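Local coordinates for protein VirX1 (Cyanophage Syn10, PDB 6QGM) that iodinates diverse substrates as a viral halogenase, probably in the manner of the flavin-dependent tryptophan halogenases whose family it belongs to, at residues H274-N278 and G279-N283; Y294-S298 and R299-K303; A308-R311 and E312-E316; T415-W418 and K419-Q423. All blocks are in the same frame, centred on the assembly; numbering follows the deposited sequence.

Contact 1: H274-N278 and G279-N283; sequences HAMKN and GWVWN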
loop_
_atom_site.group_PDB
_atom_site.type_symbol
_atom_site.label_atom_id
_atom_site.label_comp_id
_atom_site.label_asym_id
_atom_site.label_seq_id
_atom_site.Cartn_x
_atom_site.Cartn_y
_atom_site.Cartn_z
ATOM N N HIS B 274 -4.997 -30.164 -19.387
ATOM C CA HIS B 274 -3.875 -31.071 -19.723
ATOM C C HIS B 274 -2.786 -30.269 -20.441
ATOM O O HIS B 274 -3.027 -29.866 -21.587
ATOM C CB HIS B 274 -4.373 -32.221 -20.590
ATOM C CG HIS B 274 -3.339 -33.263 -20.787
ATOM N ND1 HIS B 274 -3.398 -34.460 -20.151
ATOM C CD2 HIS B 274 -2.210 -33.274 -21.524
ATOM C CE1 HIS B 274 -2.366 -35.202 -20.507
ATOM N NE2 HIS B 274 -1.615 -34.488 -21.329
ATOM N N ALA B 275 -1.635 -30.045 -19.804
ATOM C CA ALA B 275 -0.510 -29.300 -20.410
ATOM C C ALA B 275 0.086 -30.139 -21.542
ATOM O O ALA B 275 0.355 -31.341 -21.313
ATOM C CB ALA B 275 0.517 -28.963 -19.376
ATOM N N MET B 276 0.264 -29.518 -22.709
ATOM C CA MET B 276 0.775 -30.137 -23.964
ATOM C C MET B 276 2.153 -29.549 -24.280
ATOM O O MET B 276 2.714 -28.885 -23.383
ATOM C CB MET B 276 -0.189 -29.863 -25.120
ATOM C CG MET B 276 -1.606 -30.288 -24.815
ATOM S SD MET B 276 -1.902 -31.973 -25.292
ATOM C CE MET B 276 -2.111 -31.775 -27.066
ATOM N N LYS B 277 2.684 -29.773 -25.487
ATOM C CA LYS B 277 4.064 -29.342 -25.854
ATOM C C LYS B 277 4.126 -27.816 -26.008
ATOM O O LYS B 277 5.172 -27.252 -25.649
ATOM C CB LYS B 277 4.552 -30.069 -27.116
ATOM C CG LYS B 277 4.846 -31.551 -26.914
ATOM C CD LYS B 277 5.032 -32.339 -28.184
ATOM C CE LYS B 277 5.899 -33.564 -27.963
ATOM N NZ LYS B 277 5.949 -34.428 -29.165
ATOM N N ASN B 278 3.045 -27.185 -26.489
ATOM C CA ASN B 278 3.004 -25.746 -26.867
ATOM C C ASN B 278 1.774 -25.056 -26.279
ATOM O O ASN B 278 1.395 -24.001 -26.817
ATOM C CB ASN B 278 3.035 -25.555 -28.389
ATOM C CG ASN B 278 4.149 -26.340 -29.035
ATOM O OD1 ASN B 278 5.311 -25.949 -28.979
ATOM N ND2 ASN B 278 3.795 -27.466 -29.620
ATOM N N GLY B 279 1.201 -25.595 -25.204
ATOM C CA GLY B 279 0.029 -25.016 -24.514
ATOM C C GLY B 279 -0.649 -26.036 -23.626
ATOM O O GLY B 279 0.064 -26.762 -22.898
ATOM N N TRP B 280 -1.976 -26.101 -23.671
ATOM C CA TRP B 280 -2.786 -27.000 -22.803
ATOM C C TRP B 280 -4.148 -27.257 -23.470
ATOM O O TRP B 280 -4.595 -26.411 -24.261
ATOM C CB TRP B 280 -2.909 -26.403 -21.391
ATOM C CG TRP B 280 -3.754 -25.183 -21.377
ATOM C CD1 TRP B 280 -3.376 -23.925 -21.730
ATOM C CD2 TRP B 280 -5.150 -25.108 -21.062
ATOM N NE1 TRP B 280 -4.434 -23.069 -21.640
ATOM C CE2 TRP B 280 -5.539 -23.766 -21.241
ATOM C CE3 TRP B 280 -6.105 -26.031 -20.629
ATOM C CZ2 TRP B 280 -6.841 -23.337 -21.006
ATOM C CZ3 TRP B 280 -7.391 -25.596 -20.377
ATOM C CH2 TRP B 280 -7.752 -24.273 -20.577
ATOM N N VAL B 281 -4.747 -28.410 -23.182
ATOM C CA VAL B 281 -6.072 -28.842 -23.707
ATOM C C VAL B 281 -7.075 -28.843 -22.549
ATOM O O VAL B 281 -6.739 -29.386 -21.475
ATOM C CB VAL B 281 -5.962 -30.217 -24.395
ATOM C CG1 VAL B 281 -7.298 -30.917 -24.562
ATOM C CG2 VAL B 281 -5.262 -30.079 -25.721
ATOM N N TRP B 282 -8.234 -28.209 -22.747
ATOM C CA TRP B 282 -9.367 -28.223 -21.779
ATOM C C TRP B 282 -10.281 -29.409 -22.094
ATOM O O TRP B 282 -10.373 -29.782 -23.281
ATOM C CB TRP B 282 -10.138 -26.892 -21.765
ATOM C CG TRP B 282 -10.979 -26.606 -22.972
ATOM C CD1 TRP B 282 -12.203 -27.135 -23.264
ATOM C CD2 TRP B 282 -10.684 -25.663 -24.016
ATOM N NE1 TRP B 282 -12.673 -26.614 -24.437
ATOM C CE2 TRP B 282 -11.770 -25.698 -24.916
ATOM C CE3 TRP B 282 -9.612 -24.804 -24.282
ATOM C CZ2 TRP B 282 -11.810 -24.909 -26.067
ATOM C CZ3 TRP B 282 -9.654 -24.020 -25.419
ATOM C CH2 TRP B 282 -10.733 -24.080 -26.301
ATOM N N ASN B 283 -10.869 -29.988 -21.046
ATOM C CA ASN B 283 -11.894 -31.058 -21.104
ATOM C C ASN B 283 -13.110 -30.565 -20.305
ATOM O O ASN B 283 -12.977 -30.348 -19.092
ATOM C CB ASN B 283 -11.330 -32.391 -20.610
ATOM C CG ASN B 283 -12.242 -33.553 -20.910
ATOM O OD1 ASN B 283 -11.986 -34.302 -21.850
ATOM N ND2 ASN B 283 -13.333 -33.675 -20.158
#
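Met276 reaches over Val281 with the whole outer part of its chain. CG lies 3.8 Å from Val281 CG2, and SD and CE curl round the same methyl group, with Met276 CE also 3.8 Å from Val281 CG2. The successive bends at chi2 (-90°) and chi3 (-78°) bring CG, SD and CE in turn against one branch of the valine. The two side chains cross obliquely, and Phe310 and His313 of helix 303-314 close over the valine. His274 leaves its strand on the same face as Val281, but its imidazole turns off to meet the ring of His313, so that across the hairpin only CB comes near Val281 O.

These residues belong to a tight beta hairpin, strands 270-275 and 279-285, inside the seven-stranded mixed sheet, where strand 279-285 lies between 270-275 and 290-296. His274 and Val281 form an antiparallel hydrogen-bonded pair: His274 N gives to Val281 O at 2.8 Å, nearly straight at 177° and in the carbonyl plane, and Val281 N returns a bond to His274 O. Nearer the turn, Met276 N donates to Gly279 O at 2.8 Å, approaching from above the carbonyl plane.

Ala275 and Trp280, a non-hydrogen-bonded pair, occupy the other face. Trp280 CB sits 3.9 Å from Ala275 CA, but the indole leads away from its partner strand, its edge passing His274 N, and its NE1 is bonded to Glu352.

Contact 2: Y294-S298 and R299-K303; sequences YCYSS and RFVSK
The Tyr296 ring overlaps Val301, its CD2 lying 3.5 Å from Val301 CG1, with the two side chains crossing at about a right angle and the methyl meeting the ring obliquely. The contact is made within the connection from strand 290-296 to helix 303-314, and a beta turn bends the chain back on itself: Phe300 N donates to Ser297 O at 3.0 Å, coming from above the carbonyl plane, while Val301 N adds a weak bond to the same oxygen.

Val301 CG1, set between its own backbone N and carbonyl carbon (chi1 69°), rests on Ser297 O as well as on the tyrosine. Ser297 OG approaches Phe300 at the ring edge, 3.3 Å from Phe300 CD2; its hydrogen-bond partner is Ala249 O, and Ser298 OG is likewise held by Asp251. The guanidinium of Arg299 leads away from the turn to a cation-pi contact with Trp420.

Beyond the turn, Ser302 takes the N-cap of the helix, its OG bonded to Asp305 N. One residue later the tyrosine touches the chain again, Tyr296 OH standing 3.7 Å from Lys303 CG.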
loop_
_atom_site.group_PDB
_atom_site.type_symbol
_atom_site.label_atom_id
_atom_site.label_comp_id
_atom_site.label_asym_id
_atom_site.label_seq_id
_atom_site.Cartn_x
_atom_site.Cartn_y
_atom_site.Cartn_z
ATOM N N TYR B 294 -7.404 -27.108 -27.771
ATOM C CA TYR B 294 -5.973 -26.800 -27.550
ATOM C C TYR B 294 -5.823 -25.277 -27.561
ATOM O O TYR B 294 -6.195 -24.673 -28.581
ATOM C CB TYR B 294 -5.142 -27.459 -28.658
ATOM C CG TYR B 294 -3.651 -27.595 -28.432
ATOM C CD1 TYR B 294 -3.008 -27.056 -27.318
ATOM C CD2 TYR B 294 -2.865 -28.232 -29.369
ATOM C CE1 TYR B 294 -1.639 -27.175 -27.144
ATOM C CE2 TYR B 294 -1.496 -28.368 -29.204
ATOM C CZ TYR B 294 -0.884 -27.844 -28.086
ATOM O OH TYR B 294 0.454 -27.989 -27.915
ATOM N N CYS B 295 -5.354 -24.676 -26.461
ATOM C CA CYS B 295 -4.768 -23.307 -26.439
ATOM C C CYS B 295 -3.265 -23.435 -26.661
ATOM O O CYS B 295 -2.635 -24.128 -25.844
ATOM C CB CYS B 295 -4.977 -22.607 -25.106
ATOM S SG CYS B 295 -6.669 -22.024 -24.898
ATOM N N TYR B 296 -2.722 -22.801 -27.701
ATOM C CA TYR B 296 -1.302 -22.951 -28.095
ATOM C C TYR B 296 -0.730 -21.618 -28.569
ATOM O O TYR B 296 -1.486 -20.648 -28.719
ATOM C CB TYR B 296 -1.146 -24.032 -29.162
ATOM C CG TYR B 296 -1.753 -23.731 -30.511
ATOM C CD1 TYR B 296 -3.112 -23.880 -30.733
ATOM C CD2 TYR B 296 -0.963 -23.356 -31.586
ATOM C CE1 TYR B 296 -3.672 -23.634 -31.976
ATOM C CE2 TYR B 296 -1.505 -23.105 -32.835
ATOM C CZ TYR B 296 -2.868 -23.243 -33.029
ATOM O OH TYR B 296 -3.443 -23.011 -34.240
ATOM N N SER B 297 0.586 -21.603 -28.775
ATOM C CA SER B 297 1.382 -20.420 -29.154
ATOM C C SER B 297 1.945 -20.623 -30.555
ATOM O O SER B 297 2.789 -21.525 -30.719
ATOM C CB SER B 297 2.477 -20.190 -28.162
ATOM O OG SER B 297 3.289 -19.107 -28.545
ATOM N N SER B 298 1.502 -19.797 -31.511
ATOM C CA SER B 298 1.948 -19.814 -32.925
ATOM C C SER B 298 3.446 -19.516 -32.991
ATOM O O SER B 298 4.094 -19.937 -33.970
ATOM C CB SER B 298 1.162 -18.840 -33.742
ATOM O OG SER B 298 1.413 -17.516 -33.293
ATOM N N ARG B 299 3.966 -18.830 -31.973
ATOM C CA ARG B 299 5.410 -18.549 -31.772
ATOM C C ARG B 299 6.239 -19.834 -31.744
ATOM O O ARG B 299 7.437 -19.765 -32.108
ATOM C CB ARG B 299 5.663 -17.918 -30.399
ATOM C CG ARG B 299 5.500 -16.403 -30.287
ATOM C CD ARG B 299 6.557 -15.730 -29.425
ATOM N NE ARG B 299 6.076 -15.346 -28.103
ATOM C CZ ARG B 299 6.751 -15.493 -26.969
ATOM N NH1 ARG B 299 6.173 -15.127 -25.833
ATOM N NH2 ARG B 299 7.962 -16.044 -26.943
ATOM N N PHE B 300 5.664 -20.947 -31.278
ATOM C CA PHE B 300 6.425 -22.187 -30.986
ATOM C C PHE B 300 5.953 -23.369 -31.841
ATOM O O PHE B 300 6.661 -24.393 -31.808
ATOM C CB PHE B 300 6.338 -22.501 -29.492
ATOM C CG PHE B 300 7.004 -21.479 -28.611
ATOM C CD1 PHE B 300 8.378 -21.463 -28.439
ATOM C CD2 PHE B 300 6.245 -20.528 -27.943
ATOM C CE1 PHE B 300 8.974 -20.513 -27.628
ATOM C CE2 PHE B 300 6.844 -19.596 -27.108
ATOM C CZ PHE B 300 8.210 -19.568 -26.984
ATOM N N VAL B 301 4.820 -23.266 -32.547
ATOM C CA VAL B 301 4.226 -24.413 -33.304
ATOM C C VAL B 301 3.308 -23.887 -34.419
ATOM O O VAL B 301 2.602 -22.879 -34.208
ATOM C CB VAL B 301 3.490 -25.385 -32.356
ATOM C CG1 VAL B 301 2.221 -24.771 -31.771
ATOM C CG2 VAL B 301 3.193 -26.722 -33.007
ATOM N N SER B 302 3.327 -24.563 -35.569
ATOM C CA SER B 302 2.417 -24.338 -36.725
ATOM C C SER B 302 0.997 -24.808 -36.381
ATOM O O SER B 302 0.840 -25.641 -35.456
ATOM C CB SER B 302 2.919 -25.069 -37.931
ATOM O OG SER B 302 2.723 -26.479 -37.813
ATOM N N LYS B 303 0.008 -24.317 -37.129
ATOM C CA LYS B 303 -1.414 -24.722 -36.999
ATOM C C LYS B 303 -1.528 -26.240 -37.241
ATOM O O LYS B 303 -2.187 -26.938 -36.423
ATOM C CB LYS B 303 -2.269 -23.880 -37.945
ATOM C CG LYS B 303 -3.761 -24.015 -37.751
ATOM C CD LYS B 303 -4.582 -23.280 -38.792
ATOM C CE LYS B 303 -5.197 -24.236 -39.784
ATOM N NZ LYS B 303 -5.432 -23.618 -41.117
#

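Contact 3: A308-R311 and E312-E316; sequences AEFR and EHLGE
Leu314 sets one methyl group over the face of the Phe310 ring, the packed side of the contact. CD1 lies 3.9 Å from the ring centroid, 14° off the normal, a CH-pi contact displaced toward the rim; Leu314 CD2 meets the ring at CE1. With CG anti to the backbone N (chi1 -174°), Phe310 turns its ring so that a face lies under the residue one turn later, while its neighbours Thr292 and Met254 belong to the sheet beneath.

The pair spans one turn near the end of helix 303-314, which packs both against strands 252-258 and 290-296 of the seven-stranded mixed sheet. The backbone ladder is regular at first, Glu312 N to Ala308 O at 3.0 Å and His313 N to Glu309 O at 2.9 Å. It then frays: Leu314 N is shared between weak bonds to Phe310 O and Arg311 O, and Gly315, with phi at 65°, leaves the helical conformation.

On the solvent side things are looser. Glu312, exposed, runs its extended chain back beside Ala308 O, its OE1 still 3.8 Å from that oxygen. Arg311 runs out extended, but its end is gripped: NH2 forms a salt bridge to Glu307, and NH1 bonds to the carbonyls of Gly318 and Ala321. Glu309, on the flank nearer the hairpin, sends its carboxylate to Asn278 ND2 and Lys277 N in weak hydrogen bonds.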
loop_
_atom_site.group_PDB
_atom_site.type_symbol
_atom_site.label_atom_id
_atom_site.label_comp_id
_atom_site.label_asym_id
_atom_site.label_seq_id
_atom_site.Cartn_x
_atom_site.Cartn_y
_atom_site.Cartn_z
ATOM N N ALA B 308 -2.197 -31.959 -35.211
ATOM C CA ALA B 308 -1.685 -33.346 -35.195
ATOM C C ALA B 308 -1.464 -33.760 -33.729
ATOM O O ALA B 308 -1.927 -34.844 -33.331
ATOM C CB ALA B 308 -0.440 -33.436 -36.046
ATOM N N GLU B 309 -0.789 -32.905 -32.959
ATOM C CA GLU B 309 -0.661 -32.985 -31.475
ATOM C C GLU B 309 -2.025 -33.280 -30.839
ATOM O O GLU B 309 -2.123 -34.273 -30.092
ATOM C CB GLU B 309 -0.172 -31.651 -30.914
ATOM C CG GLU B 309 1.270 -31.632 -30.463
ATOM C CD GLU B 309 1.575 -30.367 -29.677
ATOM O OE1 GLU B 309 1.273 -30.364 -28.443
ATOM O OE2 GLU B 309 2.057 -29.367 -30.309
ATOM N N PHE B 310 -3.024 -32.437 -31.125
ATOM C CA PHE B 310 -4.362 -32.422 -30.473
ATOM C C PHE B 310 -5.101 -33.735 -30.746
ATOM O O PHE B 310 -5.610 -34.349 -29.793
ATOM C CB PHE B 310 -5.164 -31.200 -30.925
ATOM C CG PHE B 310 -6.482 -31.008 -30.210
ATOM C CD1 PHE B 310 -6.596 -31.187 -28.837
ATOM C CD2 PHE B 310 -7.608 -30.603 -30.909
ATOM C CE1 PHE B 310 -7.810 -30.999 -28.196
ATOM C CE2 PHE B 310 -8.824 -30.416 -30.268
ATOM C CZ PHE B 310 -8.923 -30.606 -28.911
ATOM N N ARG B 311 -5.133 -34.148 -32.015
ATOM C CA ARG B 311 -5.763 -35.420 -32.478
ATOM C C ARG B 311 -5.067 -36.610 -31.805
ATOM O O ARG B 311 -5.788 -37.478 -31.295
ATOM C CB ARG B 311 -5.712 -35.539 -34.004
ATOM C CG ARG B 311 -6.630 -34.568 -34.717
ATOM C CD ARG B 311 -6.636 -34.733 -36.213
ATOM N NE ARG B 311 -7.408 -33.657 -36.818
ATOM C CZ ARG B 311 -8.737 -33.635 -36.907
ATOM N NH1 ARG B 311 -9.470 -34.634 -36.434
ATOM N NH2 ARG B 311 -9.333 -32.603 -37.474
ATOM N N GLU B 312 -3.729 -36.630 -31.792
ATOM C CA GLU B 312 -2.912 -37.688 -31.137
ATOM C C GLU B 312 -3.336 -37.771 -29.671
ATOM O O GLU B 312 -3.619 -38.882 -29.199
ATOM C CB GLU B 312 -1.405 -37.420 -31.289
ATOM C CG GLU B 312 -0.812 -37.901 -32.615
ATOM C CD GLU B 312 0.697 -37.726 -32.798
ATOM O OE1 GLU B 312 1.263 -36.713 -32.300
ATOM O OE2 GLU B 312 1.312 -38.606 -33.438
ATOM N N HIS B 313 -3.408 -36.626 -28.992
ATOM C CA HIS B 313 -3.769 -36.512 -27.559
ATOM C C HIS B 313 -5.168 -37.072 -27.315
ATOM O O HIS B 313 -5.367 -37.648 -26.241
ATOM C CB HIS B 313 -3.675 -35.065 -27.079
ATOM C CG HIS B 313 -4.259 -34.864 -25.721
ATOM N ND1 HIS B 313 -3.612 -35.265 -24.568
ATOM C CD2 HIS B 313 -5.438 -34.334 -25.335
ATOM C CE1 HIS B 313 -4.374 -35.000 -23.536
ATOM N NE2 HIS B 313 -5.496 -34.420 -23.974
ATOM N N LEU B 314 -6.103 -36.906 -28.254
ATOM C CA LEU B 314 -7.523 -37.301 -28.053
ATOM C C LEU B 314 -7.697 -38.808 -28.273
ATOM O O LEU B 314 -8.782 -39.293 -27.952
ATOM C CB LEU B 314 -8.419 -36.490 -28.994
ATOM C CG LEU B 314 -8.550 -35.002 -28.674
ATOM C CD1 LEU B 314 -9.415 -34.292 -29.708
ATOM C CD2 LEU B 314 -9.105 -34.783 -27.277
ATOM N N GLY B 315 -6.688 -39.512 -28.798
ATOM C CA GLY B 315 -6.786 -40.942 -29.163
ATOM C C GLY B 315 -7.768 -41.183 -30.300
ATOM O O GLY B 315 -7.900 -40.292 -31.130
ATOM N N GLU B 316 -8.448 -42.334 -30.323
ATOM C CA GLU B 316 -9.313 -42.784 -31.453
ATOM C C GLU B 316 -10.297 -41.674 -31.851
ATOM O O GLU B 316 -10.488 -41.485 -33.070
ATOM C CB GLU B 316 -10.058 -44.076 -31.097
ATOM C CG GLU B 316 -9.119 -45.241 -30.830
ATOM C CD GLU B 316 -9.195 -46.403 -31.807
ATOM O OE1 GLU B 316 -9.643 -46.190 -32.961
ATOM O OE2 GLU B 316 -8.818 -47.541 -31.400
#

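Contact 4: T415-W418 and K419-Q423; sequences TPYW and KWCTQ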
loop_
_atom_site.group_PDB
_atom_site.type_symbol
_atom_site.label_atom_id
_atom_site.label_comp_id
_atom_site.label_asym_id
_atom_site.label_seq_id
_atom_site.Cartn_x
_atom_site.Cartn_y
_atom_site.Cartn_z
ATOM N N THR B 415 10.197 -28.779 -23.853
ATOM C CA THR B 415 10.024 -28.180 -25.195
ATOM C C THR B 415 10.467 -26.727 -25.146
ATOM O O THR B 415 10.614 -26.157 -24.059
ATOM C CB THR B 415 8.577 -28.282 -25.671
ATOM O OG1 THR B 415 7.760 -27.458 -24.847
ATOM C CG2 THR B 415 8.047 -29.696 -25.626
ATOM N N PRO B 416 10.726 -26.091 -26.303
ATOM C CA PRO B 416 11.081 -24.679 -26.332
ATOM C C PRO B 416 9.980 -23.812 -25.712
ATOM O O PRO B 416 10.319 -22.818 -25.085
ATOM C CB PRO B 416 11.298 -24.378 -27.823
ATOM C CG PRO B 416 11.641 -25.727 -28.413
ATOM C CD PRO B 416 10.813 -26.712 -27.627
ATOM N N TYR B 417 8.714 -24.212 -25.861
ATOM C CA TYR B 417 7.553 -23.490 -25.278
ATOM C C TYR B 417 7.702 -23.421 -23.763
ATOM O O TYR B 417 7.590 -22.316 -23.201
ATOM C CB TYR B 417 6.233 -24.144 -25.678
ATOM C CG TYR B 417 5.016 -23.543 -25.031
ATOM C CD1 TYR B 417 4.385 -22.433 -25.553
ATOM C CD2 TYR B 417 4.475 -24.109 -23.891
ATOM C CE1 TYR B 417 3.264 -21.885 -24.949
ATOM C CE2 TYR B 417 3.345 -23.588 -23.279
ATOM C CZ TYR B 417 2.738 -22.467 -23.810
ATOM O OH TYR B 417 1.635 -21.941 -23.204
ATOM N N TRP B 418 7.963 -24.565 -23.127
ATOM C CA TRP B 418 8.041 -24.684 -21.646
ATOM C C TRP B 418 9.365 -24.101 -21.153
ATOM O O TRP B 418 9.363 -23.501 -20.065
ATOM C CB TRP B 418 7.815 -26.139 -21.202
ATOM C CG TRP B 418 6.369 -26.515 -21.249
ATOM C CD1 TRP B 418 5.748 -27.326 -22.149
ATOM C CD2 TRP B 418 5.340 -26.006 -20.384
ATOM N NE1 TRP B 418 4.408 -27.381 -21.892
ATOM C CE2 TRP B 418 4.125 -26.580 -20.818
ATOM C CE3 TRP B 418 5.330 -25.146 -19.280
ATOM C CZ2 TRP B 418 2.915 -26.305 -20.186
ATOM C CZ3 TRP B 418 4.136 -24.873 -18.666
ATOM C CH2 TRP B 418 2.953 -25.463 -19.096
ATOM N N LYS B 419 10.446 -24.229 -21.936
ATOM C CA LYS B 419 11.736 -23.567 -21.608
ATOM C C LYS B 419 11.484 -22.054 -21.558
ATOM O O LYS B 419 11.984 -21.417 -20.614
ATOM C CB LYS B 419 12.851 -23.989 -22.559
ATOM C CG LYS B 419 14.216 -24.075 -21.886
ATOM C CD LYS B 419 15.371 -24.304 -22.830
ATOM C CE LYS B 419 16.647 -23.568 -22.432
ATOM N NZ LYS B 419 17.428 -23.111 -23.613
ATOM N N TRP B 420 10.677 -21.511 -22.480
ATOM C CA TRP B 420 10.362 -20.056 -22.501
ATOM C C TRP B 420 9.565 -19.671 -21.252
ATOM O O TRP B 420 9.902 -18.647 -20.622
ATOM C CB TRP B 420 9.602 -19.609 -23.748
ATOM C CG TRP B 420 9.355 -18.126 -23.737
ATOM C CD1 TRP B 420 10.242 -17.146 -24.088
ATOM C CD2 TRP B 420 8.172 -17.445 -23.285
ATOM N NE1 TRP B 420 9.697 -15.908 -23.886
ATOM C CE2 TRP B 420 8.418 -16.061 -23.411
ATOM C CE3 TRP B 420 6.940 -17.864 -22.765
ATOM C CZ2 TRP B 420 7.468 -15.101 -23.056
ATOM C CZ3 TRP B 420 5.996 -16.909 -22.423
ATOM C CH2 TRP B 420 6.261 -15.546 -22.565
ATOM N N CYS B 421 8.524 -20.448 -20.937
ATOM C CA CYS B 421 7.555 -20.157 -19.849
ATOM C C CYS B 421 8.257 -20.146 -18.483
ATOM O O CYS B 421 7.887 -19.291 -17.665
ATOM C CB CYS B 421 6.415 -21.161 -19.839
ATOM S SG CYS B 421 5.261 -20.933 -21.214
ATOM N N THR B 422 9.240 -21.032 -18.269
ATOM C CA THR B 422 9.792 -21.373 -16.929
ATOM C C THR B 422 11.195 -20.812 -16.722
ATOM O O THR B 422 11.606 -20.743 -15.542
ATOM C CB THR B 422 9.857 -22.892 -16.690
ATOM O OG1 THR B 422 10.650 -23.525 -17.696
ATOM C CG2 THR B 422 8.489 -23.537 -16.660
ATOM N N GLN B 423 11.929 -20.486 -17.795
ATOM C CA GLN B 423 13.386 -20.199 -17.696
ATOM C C GLN B 423 13.751 -18.871 -18.368
ATOM O O GLN B 423 14.821 -18.359 -18.028
ATOM C CB GLN B 423 14.193 -21.361 -18.282
ATOM C CG GLN B 423 13.956 -22.694 -17.578
ATOM C CD GLN B 423 14.286 -22.648 -16.108
ATOM O OE1 GLN B 423 15.235 -21.977 -15.697
ATOM N NE2 GLN B 423 13.497 -23.355 -15.303
#
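Helical bonds from residue i+4 back to i carry the backbone here, Lys419 N to Thr415 O (2.9 Å), Trp420 N to Pro416 O (2.9 Å) and Cys421 N to Tyr417 O (3.1 Å), before a wider pi-type turn sets in at 420-423. This is the first part of helix 416-424, with Thr415 at its N-cap: the hydroxyl accepts a weak, long capping bond from Trp418 N and is also bonded to Lys277 O.

Among the side chains, Cys421 is the central one. Its SG, anti to the carbonyl carbon (chi1 -72°), is held over a face of the Tyr417 ring, 4.1 Å from the centroid and 19° off the normal, offset toward the rim. A second sulfur-aromatic contact reaches the six-membered ring of Trp418, obliquely and from farther off. The two rings meet each other as well, Tyr417 CD2 standing over a face of the indole while the indole's CD1 lies at the tyrosine's edge, in plane. Both have polar ends tied outside the helix, Tyr417 OH to Asn250 and Trp418 NE1 to Met276 O.

At the far end, Gln423 bonds to Arg385 of the second subunit. Thr422 stays close to the preceding turn: its N donates to Trp418 O at 3.1 Å, and its OG1 lies 2.7 Å from that same oxygen, with Arg412 O another possible acceptor for the hydroxyl proton.

How the contacts relate
Contact 1 is buried, contacts 2 and 4 partly buried and contact 3 at the surface, the others gathering round the hairpin of contact 1. Contacts 1 and 2 share the sheet through neighbouring strands 279-285 and 290-296. Contact 3 closes over contact 1 from the helix side and meets contact 2 where Tyr294 OH approaches Glu309. Contact 4 borders contacts 1 and 2 but stays about 7 Å (nearest atoms) from contact 3. Strand ladder bonds dominate contact 1 and helical bonds contacts 3 and 4, whereas contact 2 rests on a turn whose Ser297 O takes Phe300 N and, weakly, Val301 N; a sulfur lies over a ring in contact 4, a methyl in contact 3.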